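Side-chain contacts in 4-alpha-glucanotransferase (Aquifex aeolicus, PDB 1TZ7), which belongs to the amylomaltase family of carbohydrate-active enzymes and is built around a barrel of eight parallel strands: residues I377-Y382 and S386-H391; Y400-D405 and M457-N462; W412-G417 and L463-R468. All blocks are in the same frame, centred on the assembly; numbering follows the deposited sequence.

Contact 1: residues I377-Y382 and S386-H391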
ATOM      1  N   ILE A 377       5.851  18.196   2.669  1.00 24.93           N
ATOM      2  CA  ILE A 377       6.242  19.476   3.266  1.00 25.65           C
ATOM      3  C   ILE A 377       7.199  19.284   4.446  1.00 23.06           C
ATOM      4  O   ILE A 377       7.927  20.205   4.819  1.00 23.66           O
ATOM      5  CB  ILE A 377       5.001  20.283   3.698  1.00 26.77           C
ATOM      6  CG1 ILE A 377       5.376  21.752   3.905  1.00 28.62           C
ATOM      7  CG2 ILE A 377       4.391  19.699   4.969  1.00 28.01           C
ATOM      8  CD1 ILE A 377       4.225  22.686   3.798  1.00 34.21           C
ATOM      9  N   GLU A 378       7.203  18.084   5.018  1.00 24.73           N
ATOM     10  CA  GLU A 378       8.158  17.736   6.079  1.00 28.94           C
ATOM     11  C   GLU A 378       9.625  17.797   5.590  1.00 25.16           C
ATOM     12  O   GLU A 378      10.543  17.979   6.387  1.00 30.02           O
ATOM     13  CB  GLU A 378       7.852  16.337   6.624  1.00 33.12           C
ATOM     14  CG  GLU A 378       8.500  16.045   7.957  1.00 44.17           C
ATOM     15  CD  GLU A 378       8.020  14.752   8.566  1.00 34.15           C
ATOM     16  OE1 GLU A 378       8.841  13.824   8.709  1.00 38.09           O
ATOM     17  OE2 GLU A 378       6.820  14.663   8.908  1.00 27.20           O
ATOM     18  N   PHE A 379       9.824  17.640   4.279  1.00 26.40           N
ATOM     19  CA  PHE A 379      11.169  17.696   3.672  1.00 26.73           C
ATOM     20  C   PHE A 379      11.552  19.122   3.217  1.00 30.10           C
ATOM     21  O   PHE A 379      12.590  19.314   2.595  1.00 31.02           O
ATOM     22  CB  PHE A 379      11.245  16.762   2.448  1.00 31.22           C
ATOM     23  CG  PHE A 379      11.128  15.284   2.781  1.00 32.95           C
ATOM     24  CD1 PHE A 379      10.779  14.371   1.790  1.00 35.72           C
ATOM     25  CD2 PHE A 379      11.376  14.810   4.069  1.00 35.26           C
ATOM     26  CE1 PHE A 379      10.674  13.016   2.076  1.00 45.91           C
ATOM     27  CE2 PHE A 379      11.270  13.454   4.354  1.00 37.69           C
ATOM     28  CZ  PHE A 379      10.919  12.558   3.353  1.00 43.91           C
ATOM     29  N   ALA A 380      10.714  20.110   3.530  1.00 29.26           N
ATOM     30  CA  ALA A 380      10.790  21.419   2.853  1.00 28.72           C
ATOM     31  C   ALA A 380      11.789  22.389   3.503  1.00 24.83           C
ATOM     32  O   ALA A 380      12.172  23.391   2.894  1.00 24.43           O
ATOM     33  CB  ALA A 380       9.411  22.058   2.786  1.00 29.91           C
ATOM     34  N   PHE A 381      12.209  22.095   4.728  1.00 30.79           N
ATOM     35  CA  PHE A 381      12.897  23.095   5.553  1.00 29.21           C
ATOM     36  C   PHE A 381      14.322  22.673   5.954  1.00 29.22           C
ATOM     37  O   PHE A 381      14.893  23.208   6.909  1.00 27.74           O
ATOM     38  CB  PHE A 381      12.055  23.413   6.783  1.00 27.96           C
ATOM     39  CG  PHE A 381      10.661  23.816   6.450  1.00 22.04           C
ATOM     40  CD1 PHE A 381       9.610  22.914   6.573  1.00 30.87           C
ATOM     41  CD2 PHE A 381      10.392  25.089   5.974  1.00 32.07           C
ATOM     42  CE1 PHE A 381       8.320  23.284   6.244  1.00 37.46           C
ATOM     43  CE2 PHE A 381       9.102  25.463   5.646  1.00 26.91           C
ATOM     44  CZ  PHE A 381       8.067  24.561   5.780  1.00 22.67           C
ATOM     45  N   TYR A 382      14.892  21.725   5.207  1.00 25.44           N
ATOM     46  CA  TYR A 382      16.314  21.380   5.347  1.00 33.05           C
ATOM     47  C   TYR A 382      17.174  22.212   4.393  1.00 37.25           C
ATOM     48  O   TYR A 382      18.387  22.281   4.546  1.00 37.03           O
ATOM     49  CB  TYR A 382      16.535  19.890   5.070  1.00 36.46           C
ATOM     50  CG  TYR A 382      15.738  18.976   5.969  1.00 28.23           C
ATOM     51  CD1 TYR A 382      14.985  17.939   5.439  1.00 31.97           C
ATOM     52  CD2 TYR A 382      15.741  19.146   7.348  1.00 48.59           C
ATOM     53  CE1 TYR A 382      14.254  17.097   6.255  1.00 33.66           C
ATOM     54  CE2 TYR A 382      15.011  18.308   8.175  1.00 34.66           C
ATOM     55  CZ  TYR A 382      14.270  17.288   7.623  1.00 34.98           C
ATOM     56  OH  TYR A 382      13.545  16.455   8.429  1.00 25.20           O
ATOM     57  N   SER A 386      14.315  24.127  -1.385  1.00 25.70           N
ATOM     58  CA  SER A 386      13.769  22.775  -1.499  1.00 23.53           C
ATOM     59  C   SER A 386      12.585  22.737  -2.461  1.00 29.59           C
ATOM     60  O   SER A 386      11.739  23.638  -2.463  1.00 23.52           O
ATOM     61  CB  SER A 386      13.329  22.262  -0.125  1.00 23.04           C
ATOM     62  OG  SER A 386      12.575  21.069  -0.245  1.00 22.58           O
ATOM     63  N   GLU A 387      12.524  21.689  -3.274  1.00 24.55           N
ATOM     64  CA  GLU A 387      11.427  21.510  -4.210  1.00 31.15           C
ATOM     65  C   GLU A 387      10.122  21.126  -3.479  1.00 30.73           C
ATOM     66  O   GLU A 387       9.059  21.061  -4.090  1.00 29.65           O
ATOM     67  CB  GLU A 387      11.790  20.443  -5.267  1.00 32.63           C
ATOM     68  CG  GLU A 387      11.834  19.015  -4.741  1.00 35.45           C
ATOM     69  CD  GLU A 387      12.466  18.039  -5.733  1.00 60.40           C
ATOM     70  OE1 GLU A 387      13.697  18.089  -5.918  1.00 63.22           O
ATOM     71  OE2 GLU A 387      11.732  17.224  -6.320  1.00 58.28           O
ATOM     72  N   HIS A 388      10.220  20.880  -2.172  1.00 25.16           N
ATOM     73  CA  HIS A 388       9.061  20.521  -1.375  1.00 23.90           C
ATOM     74  C   HIS A 388       8.446  21.739  -0.662  1.00 19.81           C
ATOM     75  O   HIS A 388       7.443  21.612   0.039  1.00 22.11           O
ATOM     76  CB  HIS A 388       9.434  19.457  -0.346  1.00 31.37           C
ATOM     77  CG  HIS A 388       9.972  18.198  -0.947  1.00 32.94           C
ATOM     78  ND1 HIS A 388       9.295  16.999  -0.890  1.00 35.45           N
ATOM     79  CD2 HIS A 388      11.126  17.947  -1.611  1.00 39.74           C
ATOM     80  CE1 HIS A 388      10.009  16.065  -1.494  1.00 38.27           C
ATOM     81  NE2 HIS A 388      11.124  16.614  -1.940  1.00 32.09           N
ATOM     82  N   LEU A 389       9.047  22.909  -0.841  1.00 23.36           N
ATOM     83  CA  LEU A 389       8.410  24.157  -0.413  1.00 22.62           C
ATOM     84  C   LEU A 389       7.168  24.435  -1.292  1.00 26.46           C
ATOM     85  O   LEU A 389       7.191  24.207  -2.500  1.00 23.90           O
ATOM     86  CB  LEU A 389       9.396  25.329  -0.501  1.00 19.52           C
ATOM     87  CG  LEU A 389      10.481  25.355   0.590  1.00 26.11           C
ATOM     88  CD1 LEU A 389      11.639  26.252   0.185  1.00 31.66           C
ATOM     89  CD2 LEU A 389       9.896  25.803   1.919  1.00 27.14           C
ATOM     90  N   PRO A 390       6.089  24.907  -0.672  1.00 24.28           N
ATOM     91  CA  PRO A 390       4.824  25.150  -1.380  1.00 25.22           C
ATOM     92  C   PRO A 390       4.992  25.884  -2.710  1.00 22.85           C
ATOM     93  O   PRO A 390       4.396  25.481  -3.708  1.00 26.49           O
ATOM     94  CB  PRO A 390       4.040  26.006  -0.397  1.00 23.71           C
ATOM     95  CG  PRO A 390       4.544  25.596   0.939  1.00 33.82           C
ATOM     96  CD  PRO A 390       5.990  25.228   0.761  1.00 28.51           C
ATOM     97  N   HIS A 391       5.802  26.937  -2.728  1.00 20.36           N
ATOM     98  CA  HIS A 391       5.935  27.761  -3.927  1.00 18.61           C
ATOM     99  C   HIS A 391       6.721  27.088  -5.056  1.00 26.34           C
ATOM    100  O   HIS A 391       6.783  27.614  -6.169  1.00 22.62           O
ATOM    101  CB  HIS A 391       6.523  29.136  -3.582  1.00 20.39           C
ATOM    102  CG  HIS A 391       8.013  29.159  -3.392  1.00 22.03           C
ATOM    103  ND1 HIS A 391       8.597  29.462  -2.183  1.00 24.74           N
ATOM    104  CD2 HIS A 391       9.033  28.989  -4.267  1.00 26.01           C
ATOM    105  CE1 HIS A 391       9.911  29.451  -2.316  1.00 26.12           C
ATOM    106  NE2 HIS A 391      10.200  29.165  -3.569  1.00 19.46           N
TER
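Phe379 and His388 lie side by side and point the same way, yet their rings are steeply inclined, the planes 75° apart. The result is an offset edge-to-face pair with 5.5 Å between the centroids of the Phe379 and His388 rings, in which the phenyl presents its edge. The methylene of Phe379 lies over the imidazole face, somewhat toward its rim: CB is 4.0 Å from the His388 ring centroid, 15° off the ring normal, a CH-pi contact. Rotation of the imidazole is further restrained by a hydrogen bond between ND1 of His388 and the backbone N of Val376.

Beside this pair, Ala380 presses its CB against the carbonyl O of His388 at 3.4 Å, and that oxygen is hydrogen-bonded by the hydroxyl of Tyr399. CD2 of Leu389 then reaches two partners, CB of Ala380 at 3.9 Å and CE2 of the Phe381 ring at 3.8 Å, which Leu389 approaches at a slant. Ile377 meets Pro390 at about a right angle, CD1 against CG.

Residues 386-389 form a type I beta turn, and an ST turn at Ser386 overlaps its start. With chi1 of Ser386 at 169°, its OG is held opposite the residue's own N and accepts the N-H of His388 at 3.0 Å. Helix 418-428 covers the apolar side through Leu424 and Tyr427, while helix 437-447 packs on Ile377 and Pro390.

Both segments belong to the connection between barrel strands 373-376 and 397-400, so this contact folds one loop back upon itself. Its chemistry is mostly apolar and aromatic. Because ND1 of His388 faces a backbone N-H, it probably serves as the acceptor, which would leave the ring proton on NE2.

Contact 2: residues Y400-D405 and M457-N462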
ATOM      1  N   TYR A 400       1.955  15.955   0.178  1.00 28.05           N
ATOM      2  CA  TYR A 400       1.641  15.373   1.489  1.00 27.11           C
ATOM      3  C   TYR A 400       2.129  16.283   2.604  1.00 29.35           C
ATOM      4  O   TYR A 400       3.132  16.968   2.453  1.00 30.05           O
ATOM      5  CB  TYR A 400       2.316  13.998   1.627  1.00 31.07           C
ATOM      6  CG  TYR A 400       1.824  12.975   0.632  1.00 27.86           C
ATOM      7  CD1 TYR A 400       2.360  12.906  -0.650  1.00 32.36           C
ATOM      8  CD2 TYR A 400       0.818  12.078   0.970  1.00 32.14           C
ATOM      9  CE1 TYR A 400       1.908  11.965  -1.568  1.00 32.92           C
ATOM     10  CE2 TYR A 400       0.357  11.135   0.061  1.00 29.39           C
ATOM     11  CZ  TYR A 400       0.905  11.083  -1.205  1.00 35.58           C
ATOM     12  OH  TYR A 400       0.438  10.148  -2.114  1.00 32.27           O
ATOM     13  N   THR A 401       1.422  16.279   3.735  1.00 27.73           N
ATOM     14  CA  THR A 401       1.983  16.813   4.972  1.00 28.02           C
ATOM     15  C   THR A 401       3.091  15.892   5.436  1.00 29.17           C
ATOM     16  O   THR A 401       4.219  16.322   5.670  1.00 28.77           O
ATOM     17  CB  THR A 401       0.890  16.938   6.079  1.00 30.62           C
ATOM     18  OG1 THR A 401       0.217  15.687   6.258  1.00 27.99           O
ATOM     19  CG2 THR A 401      -0.213  17.900   5.659  1.00 35.49           C
ATOM     20  N   SER A 402       2.759  14.616   5.563  1.00 31.42           N
ATOM     21  CA  SER A 402       3.745  13.582   5.829  1.00 28.83           C
ATOM     22  C   SER A 402       3.220  12.240   5.321  1.00 32.32           C
ATOM     23  O   SER A 402       2.081  12.147   4.847  1.00 31.37           O
ATOM     24  CB  SER A 402       4.058  13.512   7.334  1.00 32.21           C
ATOM     25  OG  SER A 402       2.895  13.236   8.088  1.00 28.46           O
ATOM     26  N   THR A 403       4.050  11.209   5.399  1.00 32.71           N
ATOM     27  CA  THR A 403       3.656   9.877   4.932  1.00 32.79           C
ATOM     28  C   THR A 403       3.846   8.841   6.010  1.00 32.84           C
ATOM     29  O   THR A 403       4.352   9.130   7.093  1.00 28.34           O
ATOM     30  CB  THR A 403       4.471   9.464   3.678  1.00 37.67           C
ATOM     31  OG1 THR A 403       5.837   9.203   4.042  1.00 31.89           O
ATOM     32  CG2 THR A 403       4.559  10.613   2.663  1.00 33.63           C
ATOM     33  N   HIS A 404       3.449   7.624   5.696  1.00 25.93           N
ATOM     34  CA  HIS A 404       3.510   6.529   6.628  1.00 30.48           C
ATOM     35  C   HIS A 404       4.954   6.074   6.948  1.00 25.42           C
ATOM     36  O   HIS A 404       5.178   5.368   7.921  1.00 28.27           O
ATOM     37  CB  HIS A 404       2.715   5.377   6.086  1.00 34.32           C
ATOM     38  CG  HIS A 404       3.269   4.789   4.823  1.00 41.39           C
ATOM     39  ND1 HIS A 404       3.497   5.501   3.674  1.00 42.44           N
ATOM     40  CD2 HIS A 404       3.623   3.548   4.552  1.00 42.00           C
ATOM     41  CE1 HIS A 404       3.982   4.681   2.752  1.00 39.70           C
ATOM     42  NE2 HIS A 404       4.062   3.501   3.264  1.00 50.38           N
ATOM     43  N   ASP A 405       5.914   6.486   6.122  1.00 30.71           N
ATOM     44  CA  ASP A 405       7.337   6.184   6.376  1.00 27.97           C
ATOM     45  C   ASP A 405       7.992   7.247   7.273  1.00 31.99           C
ATOM     46  O   ASP A 405       9.162   7.146   7.603  1.00 29.53           O
ATOM     47  CB  ASP A 405       8.103   6.094   5.057  1.00 36.48           C
ATOM     48  CG  ASP A 405       7.762   4.854   4.273  1.00 33.18           C
ATOM     49  OD1 ASP A 405       7.657   3.767   4.888  1.00 33.78           O
ATOM     50  OD2 ASP A 405       7.582   4.868   3.040  1.00 52.36           O
ATOM     51  N   MET A 457      -3.520  11.183   8.466  1.00 25.96           N
ATOM     52  CA  MET A 457      -4.551  11.279   9.498  1.00 27.30           C
ATOM     53  C   MET A 457      -3.946  11.735  10.822  1.00 30.14           C
ATOM     54  O   MET A 457      -4.547  12.520  11.539  1.00 25.18           O
ATOM     55  CB  MET A 457      -5.259   9.935   9.677  1.00 27.71           C
ATOM     56  CG  MET A 457      -6.444   9.983  10.635  1.00 32.51           C
ATOM     57  SD  MET A 457      -7.793  11.017  10.009  1.00 40.84           S
ATOM     58  CE  MET A 457      -9.110  10.541  11.106  1.00 46.55           C
ATOM     59  N   GLN A 458      -2.744  11.241  11.127  1.00 30.68           N
ATOM     60  CA  GLN A 458      -2.056  11.577  12.383  1.00 24.33           C
ATOM     61  C   GLN A 458      -1.812  13.083  12.512  1.00 28.66           C
ATOM     62  O   GLN A 458      -1.793  13.624  13.621  1.00 30.35           O
ATOM     63  CB  GLN A 458      -0.710  10.835  12.472  1.00 29.96           C
ATOM     64  CG  GLN A 458      -0.836   9.327  12.658  1.00 27.03           C
ATOM     65  CD  GLN A 458      -0.715   8.565  11.347  1.00 29.28           C
ATOM     66  OE1 GLN A 458      -1.332   8.933  10.355  1.00 26.77           O
ATOM     67  NE2 GLN A 458       0.084   7.508  11.345  1.00 27.07           N
ATOM     68  N   ASP A 459      -1.608  13.751  11.378  1.00 26.37           N
ATOM     69  CA  ASP A 459      -1.415  15.205  11.359  1.00 28.53           C
ATOM     70  C   ASP A 459      -2.731  15.937  11.625  1.00 27.39           C
ATOM     71  O   ASP A 459      -2.764  16.935  12.349  1.00 27.94           O
ATOM     72  CB  ASP A 459      -0.835  15.651  10.016  1.00 26.01           C
ATOM     73  CG  ASP A 459       0.566  15.115   9.776  1.00 36.96           C
ATOM     74  OD1 ASP A 459       1.245  14.737  10.761  1.00 27.79           O
ATOM     75  OD2 ASP A 459       1.073  15.034   8.640  1.00 29.55           O
ATOM     76  N   LEU A 460      -3.811  15.434  11.035  1.00 27.26           N
ATOM     77  CA  LEU A 460      -5.149  15.961  11.298  1.00 27.69           C
ATOM     78  C   LEU A 460      -5.467  15.894  12.792  1.00 26.56           C
ATOM     79  O   LEU A 460      -6.112  16.791  13.342  1.00 22.35           O
ATOM     80  CB  LEU A 460      -6.195  15.165  10.512  1.00 28.85           C
ATOM     81  CG  LEU A 460      -7.375  15.942   9.910  1.00 46.02           C
ATOM     82  CD1 LEU A 460      -8.495  14.979   9.541  1.00 45.03           C
ATOM     83  CD2 LEU A 460      -7.888  17.017  10.852  1.00 44.39           C
ATOM     84  N   LEU A 461      -5.004  14.826  13.442  1.00 24.80           N
ATOM     85  CA  LEU A 461      -5.294  14.593  14.857  1.00 25.80           C
ATOM     86  C   LEU A 461      -4.217  15.190  15.764  1.00 24.37           C
ATOM     87  O   LEU A 461      -4.295  15.080  16.993  1.00 23.40           O
ATOM     88  CB  LEU A 461      -5.425  13.087  15.122  1.00 22.92           C
ATOM     89  CG  LEU A 461      -6.571  12.388  14.366  1.00 27.63           C
ATOM     90  CD1 LEU A 461      -6.535  10.886  14.590  1.00 31.15           C
ATOM     91  CD2 LEU A 461      -7.917  12.956  14.784  1.00 35.44           C
ATOM     92  N   ASN A 462      -3.211  15.818  15.156  1.00 26.58           N
ATOM     93  CA  ASN A 462      -2.150  16.504  15.912  1.00 29.14           C
ATOM     94  C   ASN A 462      -1.394  15.545  16.856  1.00 27.57           C
ATOM     95  O   ASN A 462      -1.195  15.842  18.040  1.00 26.44           O
ATOM     96  CB  ASN A 462      -2.740  17.690  16.706  1.00 26.63           C
ATOM     97  CG  ASN A 462      -1.749  18.836  16.875  1.00 28.60           C
ATOM     98  OD1 ASN A 462      -0.703  18.873  16.226  1.00 24.21           O
ATOM     99  ND2 ASN A 462      -2.080  19.776  17.750  1.00 22.65           N
TER
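Asp459 pushes one carboxylate oxygen, OD2, against the hydroxyls of Thr401 and Ser402, and both donate to it. The two bonds are equally short but differ in direction. OG1 of Thr401, whose side chain comes from the direction opposite to that of Asp459, meets OD2 at 2.6 Å and uses the anti lone pair, the one turned away from OD1. OG of Ser402 reaches the same OD2 at 2.6 Å from the syn side, 23° out of the carboxylate plane. A chi1 of 54° sets OG1 of Thr401 between its backbone N and carbonyl carbon, from where it can also accept the N-H of Gln456.

The setting is the beta/alpha barrel: 400-405 starts at the last residue of strand 397-400, and helix 457-460 follows directly on the adjacent parallel strand 452-456. The contact therefore ties together the chain where it leaves two neighbouring strands. OD1 of Asp459 receives the backbone N-H of Ile409, at the start of helix 409-414, so both oxygens of this buried group have donors. Two hydroxyls and an amide from a helix start would be expected to favour the ionised carboxylate. Past helix 457-460, Asn462 adopts positive phi in a Schellman motif, and its side chain is hydrogen-bonded to Asn438 and to the carbonyl of Glu435.

Contact 3: residues W412-G417 and L463-R468; sequences WFENLG and LGNEAR
An anti chi1 of 180° and an extended chain beyond CG carry the carboxylate of Glu414 away from its helix toward Asn465, while Asn415 and Asn465 each hold CG opposite the carbonyl carbon, which turns their amides toward one another. The three flat groups end up nearly parallel: the carboxylate of Glu414 and the amide of Asn465 differ by only 6°, and the amides of Asn415 and Asn465 by 11°, although the side chains themselves run across one another at a slant. The amide of Asn465 is probably turned over in the model, so which of its ends faces Glu414 and Asn415 is doubtful.

The clear link is made by a water. It donates to OE2 of Glu414 at 2.6 Å and accepts from the backbone N of Asn465 at 3.0 Å, a bridge that does not depend on how that amide is turned. A second carboxylate stands nearby, with OE2 of Glu466 lying 6.7 Å from OE2 of Glu414; these like charges are not in contact. Glu466 instead turns back on its own segment, where OE1 weakly accepts the N-H of Gly464.

The bridge joins the last turn of helix 409-414 to the loop that follows helix 457-460. Asn465 also packs on Pro407, just before helix 409-414, and on the helix itself Phe413 packs against Leu424 and Phe425 of helix 418-428, with Trp412 resting on Leu441 of helix 437-447.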
ATOM      1  N   TRP A 412       7.916  15.107  14.214  1.00 25.72           N
ATOM      2  CA  TRP A 412       9.018  15.600  13.400  1.00 22.93           C
ATOM      3  C   TRP A 412       9.497  16.956  13.922  1.00 27.55           C
ATOM      4  O   TRP A 412      10.705  17.205  14.033  1.00 25.12           O
ATOM      5  CB  TRP A 412       8.564  15.710  11.936  1.00 27.10           C
ATOM      6  CG  TRP A 412       9.383  16.627  11.083  1.00 34.37           C
ATOM      7  CD1 TRP A 412      10.570  16.337  10.467  1.00 37.51           C
ATOM      8  CD2 TRP A 412       9.066  17.977  10.724  1.00 34.21           C
ATOM      9  NE1 TRP A 412      11.014  17.429   9.757  1.00 32.79           N
ATOM     10  CE2 TRP A 412      10.107  18.449   9.897  1.00 27.72           C
ATOM     11  CE3 TRP A 412       8.003  18.846  11.025  1.00 29.32           C
ATOM     12  CZ2 TRP A 412      10.120  19.747   9.370  1.00 28.21           C
ATOM     13  CZ3 TRP A 412       8.018  20.131  10.497  1.00 28.77           C
ATOM     14  CH2 TRP A 412       9.068  20.567   9.681  1.00 33.40           C
ATOM     15  N   PHE A 413       8.550  17.824  14.260  1.00 25.84           N
ATOM     16  CA  PHE A 413       8.884  19.152  14.745  1.00 30.06           C
ATOM     17  C   PHE A 413       9.572  19.085  16.093  1.00 25.52           C
ATOM     18  O   PHE A 413      10.462  19.883  16.382  1.00 27.78           O
ATOM     19  CB  PHE A 413       7.634  20.025  14.849  1.00 23.91           C
ATOM     20  CG  PHE A 413       7.918  21.423  15.294  1.00 22.25           C
ATOM     21  CD1 PHE A 413       8.362  22.377  14.386  1.00 23.58           C
ATOM     22  CD2 PHE A 413       7.760  21.790  16.626  1.00 22.37           C
ATOM     23  CE1 PHE A 413       8.633  23.674  14.799  1.00 24.40           C
ATOM     24  CE2 PHE A 413       8.030  23.087  17.041  1.00 30.30           C
ATOM     25  CZ  PHE A 413       8.467  24.026  16.127  1.00 25.50           C
ATOM     26  N   GLU A 414       9.159  18.130  16.926  1.00 26.85           N
ATOM     27  CA  GLU A 414       9.736  17.976  18.260  1.00 28.08           C
ATOM     28  C   GLU A 414      11.250  17.780  18.171  1.00 26.96           C
ATOM     29  O   GLU A 414      11.995  18.327  18.971  1.00 25.42           O
ATOM     30  CB  GLU A 414       9.095  16.789  18.992  1.00 31.41           C
ATOM     31  CG  GLU A 414       9.647  16.551  20.399  1.00 37.06           C
ATOM     32  CD  GLU A 414       8.957  15.405  21.115  1.00 43.41           C
ATOM     33  OE1 GLU A 414       8.953  15.400  22.364  1.00 58.01           O
ATOM     34  OE2 GLU A 414       8.420  14.509  20.431  1.00 46.00           O
ATOM     35  N   ASN A 415      11.688  16.995  17.183  1.00 33.04           N
ATOM     36  CA  ASN A 415      13.104  16.630  17.047  1.00 33.63           C
ATOM     37  C   ASN A 415      13.816  17.439  15.958  1.00 33.58           C
ATOM     38  O   ASN A 415      14.944  17.131  15.588  1.00 27.24           O
ATOM     39  CB  ASN A 415      13.231  15.133  16.732  1.00 39.07           C
ATOM     40  CG  ASN A 415      12.709  14.258  17.847  1.00 30.96           C
ATOM     41  OD1 ASN A 415      12.990  14.495  19.014  1.00 33.28           O
ATOM     42  ND2 ASN A 415      11.943  13.237  17.489  1.00 32.92           N
ATOM     43  N   LEU A 416      13.150  18.468  15.445  1.00 30.70           N
ATOM     44  CA  LEU A 416      13.705  19.267  14.357  1.00 28.35           C
ATOM     45  C   LEU A 416      14.831  20.170  14.873  1.00 26.89           C
ATOM     46  O   LEU A 416      14.680  20.840  15.896  1.00 24.24           O
ATOM     47  CB  LEU A 416      12.610  20.111  13.707  1.00 30.29           C
ATOM     48  CG  LEU A 416      12.970  20.798  12.386  1.00 25.34           C
ATOM     49  CD1 LEU A 416      13.331  19.773  11.313  1.00 30.72           C
ATOM     50  CD2 LEU A 416      11.822  21.681  11.920  1.00 35.98           C
ATOM     51  N   GLY A 417      15.960  20.176  14.159  1.00 28.56           N
ATOM     52  CA  GLY A 417      17.126  20.957  14.570  1.00 26.02           C
ATOM     53  C   GLY A 417      16.872  22.455  14.485  1.00 30.19           C
ATOM     54  O   GLY A 417      15.978  22.900  13.766  1.00 32.29           O
ATOM     55  N   LEU A 463      -0.969  14.403  16.312  1.00 27.13           N
ATOM     56  CA  LEU A 463      -0.300  13.363  17.101  1.00 31.67           C
ATOM     57  C   LEU A 463       1.203  13.379  16.856  1.00 28.41           C
ATOM     58  O   LEU A 463       1.665  13.838  15.811  1.00 31.35           O
ATOM     59  CB  LEU A 463      -0.867  11.986  16.746  1.00 28.63           C
ATOM     60  CG  LEU A 463      -2.359  11.785  17.024  1.00 29.30           C
ATOM     61  CD1 LEU A 463      -2.812  10.434  16.497  1.00 28.75           C
ATOM     62  CD2 LEU A 463      -2.661  11.912  18.527  1.00 33.95           C
ATOM     63  N   GLY A 464       1.959  12.867  17.823  1.00 29.91           N
ATOM     64  CA  GLY A 464       3.416  12.945  17.790  1.00 33.53           C
ATOM     65  C   GLY A 464       4.077  11.663  17.297  1.00 32.07           C
ATOM     66  O   GLY A 464       3.480  10.890  16.547  1.00 28.49           O
ATOM     67  N   ASN A 465       5.318  11.448  17.729  1.00 27.60           N
ATOM     68  CA  ASN A 465       6.132  10.319  17.267  1.00 32.40           C
ATOM     69  C   ASN A 465       5.540   8.959  17.646  1.00 30.50           C
ATOM     70  O   ASN A 465       5.824   7.953  17.001  1.00 28.40           O
ATOM     71  CB  ASN A 465       7.552  10.426  17.842  1.00 32.52           C
ATOM     72  CG  ASN A 465       8.343  11.568  17.233  1.00 30.47           C
ATOM     73  OD1 ASN A 465       8.814  12.463  17.941  1.00 32.44           O
ATOM     74  ND2 ASN A 465       8.493  11.545  15.920  1.00 26.26           N
ATOM     75  N   GLU A 466       4.730   8.939  18.702  1.00 27.09           N
ATOM     76  CA  GLU A 466       4.096   7.704  19.166  1.00 28.36           C
ATOM     77  C   GLU A 466       3.117   7.127  18.120  1.00 30.73           C
ATOM     78  O   GLU A 466       2.833   5.931  18.127  1.00 28.08           O
ATOM     79  CB  GLU A 466       3.371   7.942  20.513  1.00 33.60           C
ATOM     80  CG  GLU A 466       1.949   8.515  20.393  1.00 35.02           C
ATOM     81  CD  GLU A 466       1.924  10.026  20.181  1.00 49.51           C
ATOM     82  OE1 GLU A 466       0.815  10.604  20.157  1.00 52.84           O
ATOM     83  OE2 GLU A 466       3.004  10.634  20.042  1.00 29.30           O
ATOM     84  N   ALA A 467       2.617   7.986  17.229  1.00 25.34           N
ATOM     85  CA  ALA A 467       1.624   7.575  16.227  1.00 25.24           C
ATOM     86  C   ALA A 467       2.265   7.318  14.851  1.00 29.75           C
ATOM     87  O   ALA A 467       1.568   7.210  13.849  1.00 30.25           O
ATOM     88  CB  ALA A 467       0.534   8.630  16.107  1.00 29.29           C
ATOM     89  N   ARG A 468       3.589   7.218  14.818  1.00 30.71           N
ATOM     90  CA  ARG A 468       4.299   6.914  13.578  1.00 29.72           C
ATOM     91  C   ARG A 468       3.918   5.515  13.069  1.00 25.54           C
ATOM     92  O   ARG A 468       3.967   4.539  13.813  1.00 26.52           O
ATOM     93  CB  ARG A 468       5.808   6.991  13.801  1.00 32.40           C
ATOM     94  CG  ARG A 468       6.621   6.869  12.533  1.00 35.34           C
ATOM     95  CD  ARG A 468       8.115   7.159  12.721  1.00 31.13           C
ATOM     96  NE  ARG A 468       8.849   7.000  11.471  1.00 32.73           N
ATOM     97  CZ  ARG A 468      10.100   7.391  11.281  1.00 32.53           C
ATOM     98  NH1 ARG A 468      10.778   7.971  12.261  1.00 32.01           N
ATOM     99  NH2 ARG A 468      10.677   7.203  10.103  1.00 29.55           N
TER
HETATM  100  O   HOH W   1       6.232  13.343  19.819  1.00 55.87           O

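The three contacts illustrate how the loops that follow neighbouring barrel strands can be tied to one another pair by pair. Contacts 1 and 2, with centres about 15 Å apart, meet where N of Ile377 approaches O of Tyr400 at 3.0 Å, a probable hydrogen bond. Contact 1 reaches contact 3, about 17 Å away between centres, through OH of Tyr382 and NE1 of Trp412, also 3.0 Å apart. Contacts 2 and 3 are nearer, their centres about 11 Å apart, and their segments alternate along the chain. Two probable hydrogen bonds join them: Gln458 O with Leu463 N, and Asp405 O with Arg468 NH2, each at 2.9 Å.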